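Local coordinates for protein apical membrane antigen 1 (Babesia divergens, PDB 4APM) that probably takes part in host cell invasion at the moving junction between parasite and host cell, as the calcium-binding extracellular region of a membrane antigen, at residues K18-L21 / A22-H25. Numbering follows the deposited sequence.
Sequences KFDL and AKSH
Ser-24 reaches back from its helix to the loop before it. Ser-24 OG donates a hydrogen bond to Lys-18 O at 2.9 Å. The donor is tilted out of the plane of the Lys-18 carbonyl. A first torsion of 59° sets OG between the backbone N and the carbonyl carbon of Ser-24, on the side facing the loop. CD2 of Leu-21 packs against the same hydroxyl, 3.6 Å from Ser-24 OG. CD2 of Leu-21 also meets CB of His-25, at 3.9 Å. This is the tight side of the contact. Leu-21 is buried and also rests on Pro-218 and Asn-315, while His-25 packs on Cys-51, which is disulfide-bonded to Cys-217.

The arrangement is the N-terminal start of the short helix 21-24, which follows helix 8-16 after a brief loop. Asp-20 holds the N-cap position and is the centre of an inverse gamma turn. Its carbonyl O accepts two backbone bonds. Ser-24 N comes in the carbonyl plane with a nearly straight N-H (170°), and Lys-23 N sits above that plane with a more bent one (130°). His-25 N closes the next turn on Leu-21 O at 2.9 Å. Phe-19 O, one residue before the cap, bonds to Trp-316 NE1.

The Asp-20 and Lys-23 side chains form the looser side. With CG anti to the backbone N, the carboxylate of Asp-20 crosses the aliphatic part of Lys-23 at a slant, with OD2 touching CG to CE. OD2 of Asp-20 is 3.2 Å from CE of Lys-23. The lysine chain bends at its last torsion, and the salt bridge from NZ of Lys-23 to OD2 of Asp-20 is long at 3.8 Å. Lys-23 is exposed, as is Ala-22, whose CB lies 3.7 Å from OD1 of Asp-20.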
ATOM      1  N   LYS A  18      -0.789 -11.751   1.117  1.00 28.64           N
ATOM      2  CA  LYS A  18      -0.126 -10.482   0.802  1.00 26.96           C
ATOM      3  C   LYS A  18      -0.600  -9.315   1.711  1.00 28.74           C
ATOM      4  O   LYS A  18       0.156  -8.373   1.978  1.00 27.62           O
ATOM      5  CB  LYS A  18      -0.299 -10.148  -0.687  1.00 27.73           C
ATOM      6  CG  LYS A  18      -1.727  -9.852  -1.137  1.00 26.81           C
ATOM      7  CD  LYS A  18      -1.787  -9.556  -2.644  1.00 30.15           C
ATOM      8  CE  LYS A  18      -1.866 -10.840  -3.482  1.00 29.08           C
ATOM      9  NZ  LYS A  18      -3.178 -11.550  -3.248  1.00 31.03           N
ATOM     10  N   PHE A  19      -1.828  -9.402   2.231  1.00 24.70           N
ATOM     11  CA  PHE A  19      -2.433  -8.258   2.898  1.00 24.80           C
ATOM     12  C   PHE A  19      -1.925  -8.168   4.338  1.00 26.40           C
ATOM     13  O   PHE A  19      -2.091  -7.156   5.026  1.00 28.65           O
ATOM     14  CB  PHE A  19      -3.963  -8.342   2.807  1.00 24.23           C
ATOM     15  CG  PHE A  19      -4.488  -8.088   1.415  1.00 24.70           C
ATOM     16  CD1 PHE A  19      -4.634  -6.782   0.941  1.00 22.97           C
ATOM     17  CD2 PHE A  19      -4.697  -9.145   0.527  1.00 23.46           C
ATOM     18  CE1 PHE A  19      -4.983  -6.532  -0.389  1.00 22.92           C
ATOM     19  CE2 PHE A  19      -5.108  -8.902  -0.798  1.00 27.35           C
ATOM     20  CZ  PHE A  19      -5.247  -7.592  -1.257  1.00 23.93           C
ATOM     21  N   ASP A  20      -1.262  -9.224   4.776  1.00 26.65           N
ATOM     22  CA  ASP A  20      -0.606  -9.219   6.060  1.00 28.04           C
ATOM     23  C   ASP A  20       0.747  -8.528   5.894  1.00 28.26           C
ATOM     24  O   ASP A  20       1.799  -9.178   5.712  1.00 27.28           O
ATOM     25  CB  ASP A  20      -0.456 -10.648   6.578  1.00 29.99           C
ATOM     26  CG  ASP A  20       0.021 -10.706   8.024  1.00 33.43           C
ATOM     27  OD1 ASP A  20       0.482  -9.673   8.575  1.00 29.93           O
ATOM     28  OD2 ASP A  20      -0.053 -11.809   8.595  1.00 38.58           O
ATOM     29  N   LEU A  21       0.693  -7.192   5.924  1.00 27.10           N
ATOM     30  CA  LEU A  21       1.849  -6.345   5.658  1.00 26.63           C
ATOM     31  C   LEU A  21       3.015  -6.485   6.671  1.00 26.64           C
ATOM     32  O   LEU A  21       4.178  -6.243   6.307  1.00 26.53           O
ATOM     33  CB  LEU A  21       1.394  -4.877   5.489  1.00 25.13           C
ATOM     34  CG  LEU A  21       0.739  -4.636   4.103  1.00 24.62           C
ATOM     35  CD1 LEU A  21      -0.039  -3.334   4.086  1.00 23.78           C
ATOM     36  CD2 LEU A  21       1.803  -4.600   3.009  1.00 20.34           C
ATOM     37  N   ALA A  22       2.723  -6.921   7.910  1.00 25.46           N
ATOM     38  CA  ALA A  22       3.794  -7.300   8.856  1.00 27.07           C
ATOM     39  C   ALA A  22       4.692  -8.407   8.270  1.00 27.72           C
ATOM     40  O   ALA A  22       5.904  -8.408   8.480  1.00 28.50           O
ATOM     41  CB  ALA A  22       3.220  -7.738  10.217  1.00 27.10           C
ATOM     42  N   LYS A  23       4.087  -9.359   7.557  1.00 28.58           N
ATOM     43  CA  LYS A  23       4.863 -10.421   6.883  1.00 30.96           C
ATOM     44  C   LYS A  23       5.385 -10.035   5.503  1.00 30.52           C
ATOM     45  O   LYS A  23       6.529 -10.300   5.210  1.00 29.96           O
ATOM     46  CB  LYS A  23       4.061 -11.709   6.727  1.00 29.24           C
ATOM     47  CG  LYS A  23       3.510 -12.307   8.003  1.00 36.23           C
ATOM     48  CD  LYS A  23       3.078 -13.743   7.689  1.00 38.43           C
ATOM     49  CE  LYS A  23       1.985 -14.235   8.615  1.00 48.63           C
ATOM     50  NZ  LYS A  23       2.425 -14.356  10.030  1.00 48.80           N
ATOM     51  N   SER A  24       4.506  -9.552   4.615  1.00 28.99           N
ATOM     52  CA  SER A  24       4.896  -9.308   3.213  1.00 24.96           C
ATOM     53  C   SER A  24       5.798  -8.083   3.029  1.00 26.39           C
ATOM     54  O   SER A  24       6.646  -8.069   2.135  1.00 27.48           O
ATOM     55  CB  SER A  24       3.665  -9.149   2.351  1.00 25.15           C
ATOM     56  OG  SER A  24       2.889  -8.072   2.814  1.00 21.86           O
ATOM     57  N   HIS A  25       5.639  -7.081   3.898  1.00 23.80           N
ATOM     58  CA  HIS A  25       6.496  -5.898   3.893  1.00 23.17           C
ATOM     59  C   HIS A  25       7.448  -5.867   5.095  1.00 22.71           C
ATOM     60  O   HIS A  25       8.653  -5.738   4.933  1.00 23.47           O
ATOM     61  CB  HIS A  25       5.605  -4.639   3.853  1.00 21.70           C
ATOM     62  CG  HIS A  25       6.359  -3.368   3.651  1.00 19.87           C
ATOM     63  ND1 HIS A  25       6.348  -2.362   4.566  1.00 22.43           N
ATOM     64  CD2 HIS A  25       7.187  -2.955   2.617  1.00 18.20           C
ATOM     65  CE1 HIS A  25       7.109  -1.353   4.123  1.00 21.49           C
ATOM     66  NE2 HIS A  25       7.621  -1.715   2.920  1.00 22.62           N
TER